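Local structure of Pre-mRNA-splicing factor SAD1 (Saccharomyces cerevisiae, 4MSX) at residues L74-E79 and V121-T126; Y194-L199 and L244-F249; S331-G336 and V390-Q395; F400-E405 and R463-L468. The protein promotes the assembly of newly synthesised U4 snRNA into the U4/U6 snRNP and is required for pre-mRNA splicing, although its deubiquitinase fold is catalytically inactive. All coordinates share one frame; numbering follows the deposited sequence.

Interaction 1. Residues L74-E79 and V121-T126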
loop_
_atom_site.group_PDB
_atom_site.type_symbol
_atom_site.label_atom_id
_atom_site.label_comp_id
_atom_site.label_asym_id
_atom_site.label_seq_id
_atom_site.Cartn_x
_atom_site.Cartn_y
_atom_site.Cartn_z
ATOM N N LEU A 74 -12.194 3.773 -19.182
ATOM C CA LEU A 74 -11.982 4.806 -18.159
ATOM C C LEU A 74 -10.967 4.321 -17.100
ATOM O O LEU A 74 -11.236 3.351 -16.371
ATOM C CB LEU A 74 -13.299 5.136 -17.461
ATOM C CG LEU A 74 -14.388 5.514 -18.487
ATOM C CD1 LEU A 74 -15.641 5.882 -17.718
ATOM C CD2 LEU A 74 -13.850 6.701 -19.364
ATOM N N ASP A 75 -9.856 5.027 -16.976
ATOM C CA ASP A 75 -8.832 4.693 -15.923
ATOM C C ASP A 75 -8.536 5.982 -15.181
ATOM O O ASP A 75 -8.158 6.994 -15.790
ATOM C CB ASP A 75 -7.546 4.154 -16.566
ATOM C CG ASP A 75 -6.518 3.663 -15.519
ATOM O OD1 ASP A 75 -6.306 4.354 -14.495
ATOM O OD2 ASP A 75 -5.943 2.562 -15.707
ATOM N N PHE A 76 -8.812 6.004 -13.886
ATOM C CA PHE A 76 -8.601 7.218 -13.106
ATOM C C PHE A 76 -7.298 7.183 -12.251
ATOM O O PHE A 76 -7.075 8.019 -11.389
ATOM C CB PHE A 76 -9.817 7.410 -12.219
ATOM C CG PHE A 76 -11.069 7.700 -13.026
ATOM C CD1 PHE A 76 -11.164 8.895 -13.736
ATOM C CD2 PHE A 76 -12.095 6.768 -13.105
ATOM C CE1 PHE A 76 -12.330 9.186 -14.501
ATOM C CE2 PHE A 76 -13.256 7.019 -13.866
ATOM C CZ PHE A 76 -13.380 8.239 -14.554
ATOM N N ASP A 77 -6.452 6.220 -12.530
ATOM C CA ASP A 77 -5.175 6.152 -11.842
ATOM C C ASP A 77 -4.079 6.983 -12.545
ATOM O O ASP A 77 -2.962 7.072 -12.054
ATOM C CB ASP A 77 -4.713 4.689 -11.778
ATOM C CG ASP A 77 -5.626 3.834 -10.950
ATOM O OD1 ASP A 77 -6.482 4.408 -10.259
ATOM O OD2 ASP A 77 -5.524 2.595 -11.026
ATOM N N SER A 78 -4.383 7.560 -13.695
ATOM C CA SER A 78 -3.364 8.251 -14.484
ATOM C C SER A 78 -3.082 9.649 -13.932
ATOM O O SER A 78 -3.885 10.212 -13.170
ATOM C CB SER A 78 -3.826 8.359 -15.946
ATOM O OG SER A 78 -3.905 7.061 -16.533
ATOM N N GLU A 79 -1.937 10.208 -14.323
ATOM C CA GLU A 79 -1.594 11.569 -13.970
ATOM C C GLU A 79 -2.738 12.469 -14.546
ATOM O O GLU A 79 -3.112 12.328 -15.698
ATOM C CB GLU A 79 -0.258 11.985 -14.645
ATOM C CG GLU A 79 0.240 13.340 -14.174
ATOM C CD GLU A 79 1.579 13.785 -14.829
ATOM O OE1 GLU A 79 2.170 13.037 -15.657
ATOM O OE2 GLU A 79 2.028 14.919 -14.503
ATOM N N VAL A 121 -19.793 13.518 -23.368
ATOM C CA VAL A 121 -20.010 13.397 -21.890
ATOM C C VAL A 121 -18.631 13.394 -21.179
ATOM O O VAL A 121 -17.781 12.585 -21.550
ATOM C CB VAL A 121 -20.753 12.064 -21.563
ATOM C CG1 VAL A 121 -21.228 12.029 -20.068
ATOM C CG2 VAL A 121 -21.950 11.892 -22.511
ATOM N N PHE A 122 -18.435 14.326 -20.244
ATOM C CA PHE A 122 -17.173 14.556 -19.578
ATOM C C PHE A 122 -17.360 14.500 -18.049
ATOM O O PHE A 122 -18.447 14.808 -17.521
ATOM C CB PHE A 122 -16.633 15.932 -19.953
ATOM C CG PHE A 122 -16.233 15.999 -21.406
ATOM C CD1 PHE A 122 -17.236 16.131 -22.391
ATOM C CD2 PHE A 122 -14.900 15.787 -21.797
ATOM C CE1 PHE A 122 -16.890 16.121 -23.754
ATOM C CE2 PHE A 122 -14.525 15.804 -23.130
ATOM C CZ PHE A 122 -15.523 15.983 -24.136
ATOM N N LEU A 123 -16.276 14.152 -17.353
ATOM C CA LEU A 123 -16.242 14.245 -15.904
ATOM C C LEU A 123 -15.189 15.258 -15.531
ATOM O O LEU A 123 -14.017 15.139 -15.940
ATOM C CB LEU A 123 -15.882 12.844 -15.307
ATOM C CG LEU A 123 -15.706 12.870 -13.801
ATOM C CD1 LEU A 123 -17.027 13.255 -12.999
ATOM C CD2 LEU A 123 -15.238 11.498 -13.387
ATOM N N ASN A 124 -15.537 16.228 -14.702
ATOM C CA ASN A 124 -14.505 17.128 -14.206
ATOM C C ASN A 124 -13.724 16.359 -13.138
ATOM O O ASN A 124 -14.349 15.926 -12.176
ATOM C CB ASN A 124 -15.128 18.379 -13.549
ATOM C CG ASN A 124 -14.086 19.383 -13.101
ATOM O OD1 ASN A 124 -13.149 19.043 -12.366
ATOM N ND2 ASN A 124 -14.213 20.631 -13.570
ATOM N N LEU A 125 -12.416 16.186 -13.301
ATOM C CA LEU A 125 -11.644 15.283 -12.411
ATOM C C LEU A 125 -11.378 15.880 -11.026
ATOM O O LEU A 125 -10.917 15.182 -10.120
ATOM C CB LEU A 125 -10.307 14.887 -13.045
ATOM C CG LEU A 125 -10.516 13.962 -14.254
ATOM C CD1 LEU A 125 -9.212 13.684 -14.950
ATOM C CD2 LEU A 125 -11.275 12.631 -13.840
ATOM N N THR A 126 -11.650 17.168 -10.862
ATOM C CA THR A 126 -11.390 17.839 -9.605
ATOM C C THR A 126 -12.666 17.979 -8.780
ATOM O O THR A 126 -12.659 17.685 -7.583
ATOM C CB THR A 126 -10.741 19.202 -9.823
ATOM O OG1 THR A 126 -9.405 19.016 -10.297
ATOM C CG2 THR A 126 -10.711 19.977 -8.530
#

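Interaction 2. Residues Y194-L199 and L244-F249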
loop_
_atom_site.group_PDB
_atom_site.type_symbol
_atom_site.label_atom_id
_atom_site.label_comp_id
_atom_site.label_asym_id
_atom_site.label_seq_id
_atom_site.Cartn_x
_atom_site.Cartn_y
_atom_site.Cartn_z
ATOM N N TYR A 194 8.223 -2.117 -4.439
ATOM C CA TYR A 194 8.458 -1.736 -3.031
ATOM C C TYR A 194 7.337 -0.841 -2.483
ATOM O O TYR A 194 6.981 -0.895 -1.303
ATOM C CB TYR A 194 9.792 -1.020 -2.833
ATOM C CG TYR A 194 9.870 0.299 -3.572
ATOM C CD1 TYR A 194 9.422 1.466 -2.962
ATOM C CD2 TYR A 194 10.301 0.355 -4.886
ATOM C CE1 TYR A 194 9.459 2.675 -3.622
ATOM C CE2 TYR A 194 10.300 1.576 -5.593
ATOM C CZ TYR A 194 9.877 2.717 -4.947
ATOM O OH TYR A 194 9.870 3.923 -5.619
ATOM N N ALA A 195 6.797 0.025 -3.329
ATOM C CA ALA A 195 5.715 0.889 -2.915
ATOM C C ALA A 195 4.408 0.113 -2.865
ATOM O O ALA A 195 3.575 0.377 -1.996
ATOM C CB ALA A 195 5.548 2.100 -3.947
ATOM N N HIS A 196 4.183 -0.801 -3.801
ATOM C CA HIS A 196 2.944 -1.606 -3.722
ATOM C C HIS A 196 2.887 -2.329 -2.362
ATOM O O HIS A 196 1.848 -2.337 -1.714
ATOM C CB HIS A 196 2.912 -2.648 -4.837
ATOM C CG HIS A 196 3.024 -2.041 -6.191
ATOM N ND1 HIS A 196 3.500 -2.731 -7.280
ATOM C CD2 HIS A 196 2.706 -0.795 -6.618
ATOM C CE1 HIS A 196 3.465 -1.926 -8.342
ATOM N NE2 HIS A 196 2.978 -0.752 -7.967
ATOM N N SER A 197 4.011 -2.897 -1.911
ATOM C CA SER A 197 3.951 -3.678 -0.686
ATOM C C SER A 197 3.633 -2.773 0.489
ATOM O O SER A 197 2.838 -3.151 1.343
ATOM C CB SER A 197 5.256 -4.474 -0.401
ATOM O OG SER A 197 6.335 -3.619 -0.163
ATOM N N VAL A 198 4.235 -1.592 0.535
ATOM C CA VAL A 198 3.984 -0.698 1.658
ATOM C C VAL A 198 2.502 -0.191 1.653
ATOM O O VAL A 198 1.828 -0.120 2.714
ATOM C CB VAL A 198 4.959 0.509 1.612
ATOM C CG1 VAL A 198 4.571 1.596 2.619
ATOM C CG2 VAL A 198 6.443 0.013 1.917
ATOM N N LEU A 199 1.994 0.172 0.472
ATOM C CA LEU A 199 0.595 0.614 0.432
ATOM C C LEU A 199 -0.368 -0.494 0.867
ATOM O O LEU A 199 -1.397 -0.216 1.522
ATOM C CB LEU A 199 0.215 1.085 -0.983
ATOM C CG LEU A 199 0.950 2.397 -1.367
ATOM C CD1 LEU A 199 0.699 2.667 -2.860
ATOM C CD2 LEU A 199 0.480 3.599 -0.496
ATOM N N LEU A 244 -4.505 -1.975 -9.864
ATOM C CA LEU A 244 -4.402 -0.535 -9.791
ATOM C C LEU A 244 -3.062 -0.109 -10.351
ATOM O O LEU A 244 -2.152 -0.927 -10.416
ATOM C CB LEU A 244 -4.474 -0.057 -8.340
ATOM C CG LEU A 244 -5.807 -0.380 -7.666
ATOM C CD1 LEU A 244 -5.660 0.004 -6.202
ATOM C CD2 LEU A 244 -6.924 0.436 -8.407
ATOM N N SER A 245 -2.942 1.170 -10.692
ATOM C CA SER A 245 -1.617 1.718 -11.003
ATOM C C SER A 245 -1.343 2.757 -9.940
ATOM O O SER A 245 -2.204 3.605 -9.712
ATOM C CB SER A 245 -1.586 2.389 -12.408
ATOM O OG SER A 245 -0.355 3.125 -12.537
ATOM N N VAL A 246 -0.160 2.750 -9.308
ATOM C CA VAL A 246 0.180 3.918 -8.492
ATOM C C VAL A 246 1.450 4.654 -8.966
ATOM O O VAL A 246 2.063 5.393 -8.194
ATOM C CB VAL A 246 0.313 3.531 -6.987
ATOM C CG1 VAL A 246 -1.088 3.103 -6.426
ATOM C CG2 VAL A 246 1.375 2.407 -6.837
ATOM N N ASP A 247 1.781 4.485 -10.246
ATOM C CA ASP A 247 2.967 5.148 -10.850
ATOM C C ASP A 247 2.897 6.650 -10.616
ATOM O O ASP A 247 3.862 7.259 -10.156
ATOM C CB ASP A 247 3.047 4.900 -12.359
ATOM C CG ASP A 247 3.277 3.479 -12.708
ATOM O OD1 ASP A 247 3.000 2.551 -11.895
ATOM O OD2 ASP A 247 3.779 3.230 -13.813
ATOM N N ASP A 248 1.747 7.273 -10.922
ATOM C CA ASP A 248 1.661 8.721 -10.746
ATOM C C ASP A 248 1.763 9.155 -9.293
ATOM O O ASP A 248 2.346 10.201 -9.001
ATOM C CB ASP A 248 0.314 9.285 -11.263
ATOM C CG ASP A 248 0.210 10.786 -11.038
ATOM O OD1 ASP A 248 1.083 11.498 -11.630
ATOM O OD2 ASP A 248 -0.680 11.248 -10.269
ATOM N N PHE A 249 1.130 8.414 -8.373
ATOM C CA PHE A 249 1.249 8.743 -6.948
ATOM C C PHE A 249 2.761 8.711 -6.532
ATOM O O PHE A 249 3.262 9.660 -5.908
ATOM C CB PHE A 249 0.441 7.752 -6.069
ATOM C CG PHE A 249 0.631 7.961 -4.585
ATOM C CD1 PHE A 249 0.274 9.152 -4.001
ATOM C CD2 PHE A 249 1.242 6.990 -3.795
ATOM C CE1 PHE A 249 0.456 9.382 -2.645
ATOM C CE2 PHE A 249 1.434 7.188 -2.444
ATOM C CZ PHE A 249 1.025 8.386 -1.846
HETATM O O HOH W 1 1.931 0.985 -10.017
#

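Interaction 3. Residues S331-G336 and V390-Q395. With ACT (acetate ion), chain C.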
loop_
_atom_site.group_PDB
_atom_site.type_symbol
_atom_site.label_atom_id
_atom_site.label_comp_id
_atom_site.label_asym_id
_atom_site.label_seq_id
_atom_site.Cartn_x
_atom_site.Cartn_y
_atom_site.Cartn_z
ATOM N N SER A 331 27.571 -16.533 5.700
ATOM C CA SER A 331 28.582 -16.502 4.635
ATOM C C SER A 331 27.938 -16.778 3.276
ATOM O O SER A 331 27.411 -17.865 3.039
ATOM C CB SER A 331 29.709 -17.533 4.859
ATOM O OG SER A 331 30.497 -17.557 3.657
ATOM N N PRO A 332 28.016 -15.810 2.358
ATOM C CA PRO A 332 27.384 -16.076 1.055
ATOM C C PRO A 332 28.109 -17.144 0.225
ATOM O O PRO A 332 27.522 -17.602 -0.753
ATOM C CB PRO A 332 27.448 -14.715 0.330
ATOM C CG PRO A 332 27.812 -13.692 1.401
ATOM C CD PRO A 332 28.606 -14.462 2.442
ATOM N N PHE A 333 29.308 -17.575 0.640
ATOM C CA PHE A 333 30.107 -18.474 -0.186
ATOM C C PHE A 333 29.856 -19.962 0.134
ATOM O O PHE A 333 30.194 -20.846 -0.661
ATOM C CB PHE A 333 31.577 -18.039 -0.053
ATOM C CG PHE A 333 31.736 -16.531 -0.088
ATOM C CD1 PHE A 333 31.554 -15.830 -1.280
ATOM C CD2 PHE A 333 31.976 -15.812 1.078
ATOM C CE1 PHE A 333 31.657 -14.449 -1.318
ATOM C CE2 PHE A 333 32.081 -14.433 1.047
ATOM C CZ PHE A 333 31.919 -13.749 -0.154
ATOM N N GLU A 334 29.257 -20.234 1.283
ATOM C CA GLU A 334 28.894 -21.596 1.641
ATOM C C GLU A 334 27.713 -22.040 0.775
ATOM O O GLU A 334 26.732 -21.312 0.592
ATOM C CB GLU A 334 28.497 -21.678 3.111
ATOM C CG GLU A 334 29.499 -21.031 4.049
ATOM C CD GLU A 334 30.855 -21.721 4.010
ATOM O OE1 GLU A 334 30.899 -22.952 4.245
ATOM O OE2 GLU A 334 31.872 -21.032 3.732
ATOM N N ASP A 335 27.814 -23.238 0.237
ATOM C CA ASP A 335 26.783 -23.802 -0.617
ATOM C C ASP A 335 26.431 -25.114 0.027
ATOM O O ASP A 335 27.215 -25.649 0.818
ATOM C CB ASP A 335 27.344 -24.072 -2.015
ATOM C CG ASP A 335 27.311 -22.852 -2.896
ATOM O OD1 ASP A 335 26.296 -22.116 -2.854
ATOM O OD2 ASP A 335 28.299 -22.625 -3.623
ATOM N N GLY A 336 25.263 -25.635 -0.303
ATOM C CA GLY A 336 24.847 -26.926 0.216
ATOM C C GLY A 336 23.770 -27.486 -0.693
ATOM O O GLY A 336 23.298 -26.787 -1.621
ATOM N N VAL A 390 22.915 -7.002 -2.559
ATOM C CA VAL A 390 21.828 -7.941 -2.795
ATOM C C VAL A 390 22.380 -9.342 -2.907
ATOM O O VAL A 390 21.994 -10.245 -2.150
ATOM C CB VAL A 390 20.982 -7.556 -4.039
ATOM C CG1 VAL A 390 19.802 -8.521 -4.229
ATOM C CG2 VAL A 390 20.454 -6.127 -3.883
ATOM N N LYS A 391 23.331 -9.543 -3.811
ATOM C CA LYS A 391 23.928 -10.881 -3.952
ATOM C C LYS A 391 24.490 -11.441 -2.643
ATOM O O LYS A 391 24.389 -12.637 -2.365
ATOM C CB LYS A 391 25.086 -10.831 -4.964
ATOM C CG LYS A 391 25.647 -12.187 -5.287
ATOM C CD LYS A 391 26.578 -12.078 -6.522
ATOM C CE LYS A 391 26.934 -13.458 -7.095
ATOM N NZ LYS A 391 27.629 -13.382 -8.436
ATOM N N ASN A 392 25.139 -10.571 -1.857
ATOM C CA ASN A 392 25.778 -10.990 -0.615
ATOM C C ASN A 392 24.880 -10.906 0.630
ATOM O O ASN A 392 25.375 -10.911 1.759
ATOM C CB ASN A 392 27.039 -10.145 -0.420
ATOM C CG ASN A 392 28.091 -10.502 -1.455
ATOM O OD1 ASN A 392 28.294 -11.683 -1.708
ATOM N ND2 ASN A 392 28.631 -9.507 -2.139
ATOM N N ARG A 393 23.571 -10.837 0.412
ATOM C CA ARG A 393 22.620 -10.653 1.519
ATOM C C ARG A 393 22.566 -11.878 2.448
ATOM O O ARG A 393 22.954 -13.000 2.080
ATOM C CB ARG A 393 21.200 -10.405 0.971
ATOM C CG ARG A 393 20.557 -11.666 0.417
ATOM C CD ARG A 393 19.275 -11.336 -0.425
ATOM N NE ARG A 393 18.681 -12.549 -0.985
ATOM C CZ ARG A 393 19.149 -13.170 -2.069
ATOM N NH1 ARG A 393 20.209 -12.682 -2.745
ATOM N NH2 ARG A 393 18.543 -14.256 -2.491
ATOM N N ASN A 394 22.071 -11.654 3.664
ATOM C CA ASN A 394 22.003 -12.720 4.652
ATOM C C ASN A 394 20.798 -13.624 4.348
ATOM O O ASN A 394 19.623 -13.221 4.550
ATOM C CB ASN A 394 21.907 -12.109 6.060
ATOM C CG ASN A 394 22.001 -13.155 7.161
ATOM O OD1 ASN A 394 21.423 -14.220 7.050
ATOM N ND2 ASN A 394 22.746 -12.844 8.215
ATOM N N GLN A 395 21.058 -14.846 3.871
ATOM C CA GLN A 395 19.954 -15.726 3.472
ATOM C C GLN A 395 19.568 -16.783 4.513
ATOM O O GLN A 395 18.992 -17.816 4.163
ATOM C CB GLN A 395 20.243 -16.387 2.129
ATOM C CG GLN A 395 20.515 -15.366 1.036
ATOM C CD GLN A 395 20.613 -16.041 -0.329
ATOM O OE1 GLN A 395 19.714 -16.787 -0.706
ATOM N NE2 GLN A 395 21.743 -15.837 -1.034
HETATM C C ACT C . 23.894 -9.115 7.046
HETATM O O ACT C . 23.426 -7.961 7.307
HETATM O OXT ACT C . 23.944 -10.008 7.997
HETATM C CH3 ACT C . 24.346 -9.377 5.626
#

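Interaction 4. Residues F400-E405 and R463-L468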
loop_
_atom_site.group_PDB
_atom_site.type_symbol
_atom_site.label_atom_id
_atom_site.label_comp_id
_atom_site.label_asym_id
_atom_site.label_seq_id
_atom_site.Cartn_x
_atom_site.Cartn_y
_atom_site.Cartn_z
ATOM N N PHE A 400 8.961 -19.387 11.189
ATOM C CA PHE A 400 7.902 -18.784 11.968
ATOM C C PHE A 400 6.603 -19.496 11.596
ATOM O O PHE A 400 6.503 -20.089 10.522
ATOM C CB PHE A 400 7.789 -17.276 11.675
ATOM C CG PHE A 400 7.556 -16.964 10.194
ATOM C CD1 PHE A 400 6.283 -16.977 9.686
ATOM C CD2 PHE A 400 8.626 -16.682 9.355
ATOM C CE1 PHE A 400 6.042 -16.658 8.310
ATOM C CE2 PHE A 400 8.431 -16.384 7.980
ATOM C CZ PHE A 400 7.102 -16.380 7.472
ATOM N N SER A 401 5.631 -19.418 12.478
ATOM C CA SER A 401 4.292 -19.947 12.211
ATOM C C SER A 401 3.364 -18.769 12.277
ATOM O O SER A 401 3.788 -17.628 12.055
ATOM C CB SER A 401 3.897 -21.001 13.271
ATOM O OG SER A 401 3.756 -20.395 14.558
ATOM N N SER A 402 2.098 -18.984 12.600
ATOM C CA SER A 402 1.193 -17.846 12.519
ATOM C C SER A 402 0.960 -17.187 13.857
ATOM O O SER A 402 0.255 -16.193 13.927
ATOM C CB SER A 402 -0.108 -18.226 11.808
ATOM O OG SER A 402 0.037 -17.999 10.393
ATOM N N GLU A 403 1.618 -17.695 14.904
ATOM C CA GLU A 403 1.430 -17.160 16.253
ATOM C C GLU A 403 2.752 -16.980 16.963
ATOM O O GLU A 403 3.719 -17.712 16.726
ATOM C CB GLU A 403 0.637 -18.174 17.132
ATOM C CG GLU A 403 -0.731 -18.526 16.618
ATOM C CD GLU A 403 -1.469 -19.486 17.564
ATOM O OE1 GLU A 403 -2.590 -19.133 18.005
ATOM O OE2 GLU A 403 -0.914 -20.579 17.870
ATOM N N LEU A 404 2.768 -16.075 17.923
ATOM C CA LEU A 404 3.994 -15.713 18.557
ATOM C C LEU A 404 3.588 -15.160 19.917
ATOM O O LEU A 404 2.547 -14.564 20.045
ATOM C CB LEU A 404 4.663 -14.644 17.626
ATOM C CG LEU A 404 5.862 -13.818 18.011
ATOM C CD1 LEU A 404 6.444 -13.085 16.787
ATOM C CD2 LEU A 404 5.433 -12.823 19.058
ATOM N N GLU A 405 4.401 -15.346 20.948
ATOM C CA GLU A 405 4.065 -14.727 22.217
ATOM C C GLU A 405 5.270 -13.965 22.727
ATOM O O GLU A 405 6.370 -14.465 22.648
ATOM C CB GLU A 405 3.668 -15.837 23.226
ATOM C CG GLU A 405 3.074 -15.290 24.502
ATOM C CD GLU A 405 2.468 -16.375 25.407
ATOM O OE1 GLU A 405 3.139 -17.410 25.654
ATOM O OE2 GLU A 405 1.320 -16.177 25.860
ATOM N N ARG A 463 -1.801 -19.043 -0.727
ATOM C CA ARG A 463 -0.645 -19.776 -0.197
ATOM C C ARG A 463 -1.024 -20.448 1.121
ATOM O O ARG A 463 -1.910 -19.960 1.858
ATOM C CB ARG A 463 0.549 -18.845 0.076
ATOM C CG ARG A 463 1.167 -18.197 -1.149
ATOM C CD ARG A 463 1.725 -19.230 -2.120
ATOM N NE ARG A 463 2.458 -18.559 -3.187
ATOM C CZ ARG A 463 2.575 -19.001 -4.439
ATOM N NH1 ARG A 463 2.015 -20.148 -4.813
ATOM N NH2 ARG A 463 3.261 -18.281 -5.324
ATOM N N GLU A 464 -0.344 -21.555 1.429
ATOM C CA GLU A 464 -0.579 -22.227 2.699
ATOM C C GLU A 464 0.204 -21.557 3.824
ATOM O O GLU A 464 1.414 -21.280 3.699
ATOM C CB GLU A 464 -0.223 -23.717 2.590
ATOM C CG GLU A 464 -1.189 -24.506 1.691
ATOM C CD GLU A 464 -2.635 -24.397 2.141
ATOM O OE1 GLU A 464 -2.980 -24.970 3.203
ATOM O OE2 GLU A 464 -3.430 -23.722 1.440
ATOM N N ALA A 465 -0.490 -21.300 4.922
ATOM C CA ALA A 465 0.106 -20.633 6.088
ATOM C C ALA A 465 1.388 -21.304 6.598
ATOM O O ALA A 465 2.380 -20.617 6.959
ATOM C CB ALA A 465 -0.917 -20.528 7.230
ATOM N N GLU A 466 1.397 -22.634 6.628
ATOM C CA GLU A 466 2.524 -23.321 7.294
ATOM C C GLU A 466 3.767 -23.280 6.432
ATOM O O GLU A 466 4.852 -23.517 6.942
ATOM C CB GLU A 466 2.210 -24.782 7.715
ATOM C CG GLU A 466 1.156 -25.505 6.911
ATOM C CD GLU A 466 -0.245 -25.193 7.417
ATOM O OE1 GLU A 466 -0.979 -24.428 6.725
ATOM O OE2 GLU A 466 -0.594 -25.698 8.518
ATOM N N LEU A 467 3.633 -22.955 5.141
ATOM C CA LEU A 467 4.777 -22.927 4.256
ATOM C C LEU A 467 5.267 -21.509 3.916
ATOM O O LEU A 467 6.249 -21.348 3.171
ATOM C CB LEU A 467 4.470 -23.710 2.981
ATOM C CG LEU A 467 3.986 -25.152 3.258
ATOM C CD1 LEU A 467 3.656 -25.831 1.944
ATOM C CD2 LEU A 467 5.035 -25.948 4.070
ATOM N N LEU A 468 4.619 -20.481 4.475
ATOM C CA LEU A 468 5.008 -19.085 4.128
ATOM C C LEU A 468 6.483 -18.847 4.390
ATOM O O LEU A 468 7.179 -18.232 3.589
ATOM C CB LEU A 468 4.191 -18.089 4.977
ATOM C CG LEU A 468 2.705 -17.993 4.665
ATOM C CD1 LEU A 468 2.048 -16.900 5.521
ATOM C CD2 LEU A 468 2.499 -17.750 3.171
HETATM O O HOH W 2 5.139 -20.054 7.847
HETATM O O HOH W 3 4.923 -22.668 9.876
#

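Interaction 1. Residues L74-E79 and V121-T126
The CA atoms of Phe-76 and Leu-125 lie 8.6 Å apart, the closest CA pair between 74-79 and 121-126, and no hydrogen bond joins the two backbones, so the contact rests on side chains alone. Residues 74-79 form a loop without regular structure; residues 121-124 are a strand that ends just before Leu-125. The CB of Phe-76 points at the strand, and a chi1 of -66°, with CG anti to the carbonyl carbon, carries the ring on to two leucines. CD2 of Leu-125 approaches CE1 of Phe-76 to 3.7 Å, while CD2 of Leu-123 stands 3.9 Å from the same CE1 and equally near CZ. Both leucines cross the ring obliquely, and each offers one methyl. The strand is the middle one of the five-stranded antiparallel sheet in the UBP-type zinc finger, and the side chain of Leu-123 is about 11 Å from the bound zinc. Cys-93 of strand 91-94 and Ile-151, Ala-154 and Ala-155 of helix 146-155 also touch the ring, which therefore ties the loop to both sheet and helix. With an alanine here, the CD2 methyls of both leucines would probably face a gap where the ring had been. Flanking Asx turns shape the backbones: Asp-75 OD1 accepts from Asp-77 N at 2.7 Å, and Asn-124 OD1 accepts from Thr-126 N at 2.8 Å, in the carbonyl plane.

Interaction 2. Residues Y194-L199 and L244-F249
Val-246, at the N-cap position of helix 247-256, meets His-196 and Leu-199 of helix 189-203 with its two methyls. CG2 comes up to the edge of the His-196 ring, in its plane, 3.5 Å from CD2. CG1 meets CD1 of Leu-199 at 4.0 Å, the two side chains reaching toward each other tip to tip. The backbone N-H of Val-246 donates a hydrogen bond to a water at 2.8 Å, and this water is hydrogen-bonded to NE2 of His-196 at 2.9 Å. Asp-247 follows, its OD1 accepting a bond from the same water at 2.7 Å. One water thus gathers a ring nitrogen, an N-H and a carboxylate oxygen, and links the N-terminal end of helix 247-256 to the flank of helix 189-203 without a direct polar bond. Phe-249, one turn on, holds CG anti to its backbone N (chi1 175°), which swings CE2 to 4.2 Å from CD2 of Leu-199. All four residues that touch are buried, within the USP domain. The ring of Phe-186 stacks on His-196, Asn-188 bonds to Asp-247, and helix 222-234 packs against Leu-199 and Phe-249; helix 266-280 and strand 438-446 touch other side chains of 194-199.

Interaction 3. Residues S331-G336 and V390-Q395
Two type I beta turns, Ser-331 to Glu-334 and Val-390 to Arg-393, meet at the surface where Pro-332 of the first packs on Asn-392 of the second. Their CA atoms are 5.6 Å apart, the shortest such separation between the segments, and no hydrogen bond spans the gap. The pyrrolidine ring and the asparagine side chain cross at about a right angle: CG of Pro-332 lies 3.7 Å from OD1 of Asn-392 and just as far from its backbone O, while CB touches the same OD1. With chi1 of -69°, the CG of Asn-392 is anti to the carbonyl carbon, which brings the amide oxygen to the CB-CG edge of the proline ring; its ND2 bonds to the backbone O of Asp-387. Both turns sit in loops of the USP domain, one between strands 323-325 and 344-346, the other between strands 374-379 and 397-399. The first turn is closed weakly by Glu-334 N to Ser-331 O (3.5 Å) and reinforced by an ST turn, Ser-331 OG accepting from Phe-333 N at 3.2 Å; in the second, Val-390 O accepts from Arg-393 N at 3.1 Å and, from the opposite face, from Arg-393 NH1. Farther along, Asn-394 ND2 donates at 3.1 Å and 168° to OXT of an acetate, probably from the crystallisation liquor, and also to the backbone O of Pro-328.

Interaction 4. Residues F400-E405 and R463-L468
Phe-400 packs against Leu-468, joining the approach to strand 403-406 to the loop between strands 459-463 and 472-480, within the USP domain. The side chains cross at about a right angle: CE1 of Phe-400 is 4.1 Å from CB of Leu-468, and CZ is 4.0 Å from that residue's backbone C. A chi1 of 57° sets CG of Phe-400 between its own backbone N and carbonyl carbon, turning the ring toward the loop. Alongside, CB of Ser-402 points at the loop and its OG stands 4.2 Å from CB of Ala-465, an ordinary van der Waals approach. No direct hydrogen bond crosses the contact. Instead, two waters lie beside the carbonyl oxygen of Phe-400: one is 3.0 Å from both Phe-400 O and Ala-465 O, the other 3.1 Å from both Phe-400 O and Glu-466 O. More acceptors than protons surround these waters, so not every such bond need be made at once. In the next shell, Trp-452 of strand 451-456 touches Ser-402, Ala-465 and Leu-468 alike, while Leu-413, Thr-473 and Gln-476 of the mixed sheet pack round the Phe-400 ring. Backbone bonds from Ser-402 to Leu-413 and from Leu-404 to Tyr-411 fix the first segment to strand 409-421. A backbone bond from Leu-467 N to Glu-464 O at 3.1 Å, with a weak one from Leu-468 N to Ala-465 O, curls the loop.

Interaction 2 is the fully buried contact, close to the chain's centre in space and between helices; interactions 1 and 4 are partly buried, and interaction 3 lies on the surface. Interactions 2, 3 and 4 lie in the USP domain, whereas interaction 1 belongs to the zinc finger. Its loop nevertheless reaches interaction 2: Asp-77 OD2 probably accepts from Ser-245 N at 3.0 Å, although the centres are 19 Å apart. Interactions 3 and 4 do not touch, their nearest atoms being about 11 Å apart. Chemically, interaction 1 is wholly apolar across its segments, interactions 2 and 4 add bridging waters, and interaction 3 sets a proline against amide oxygens.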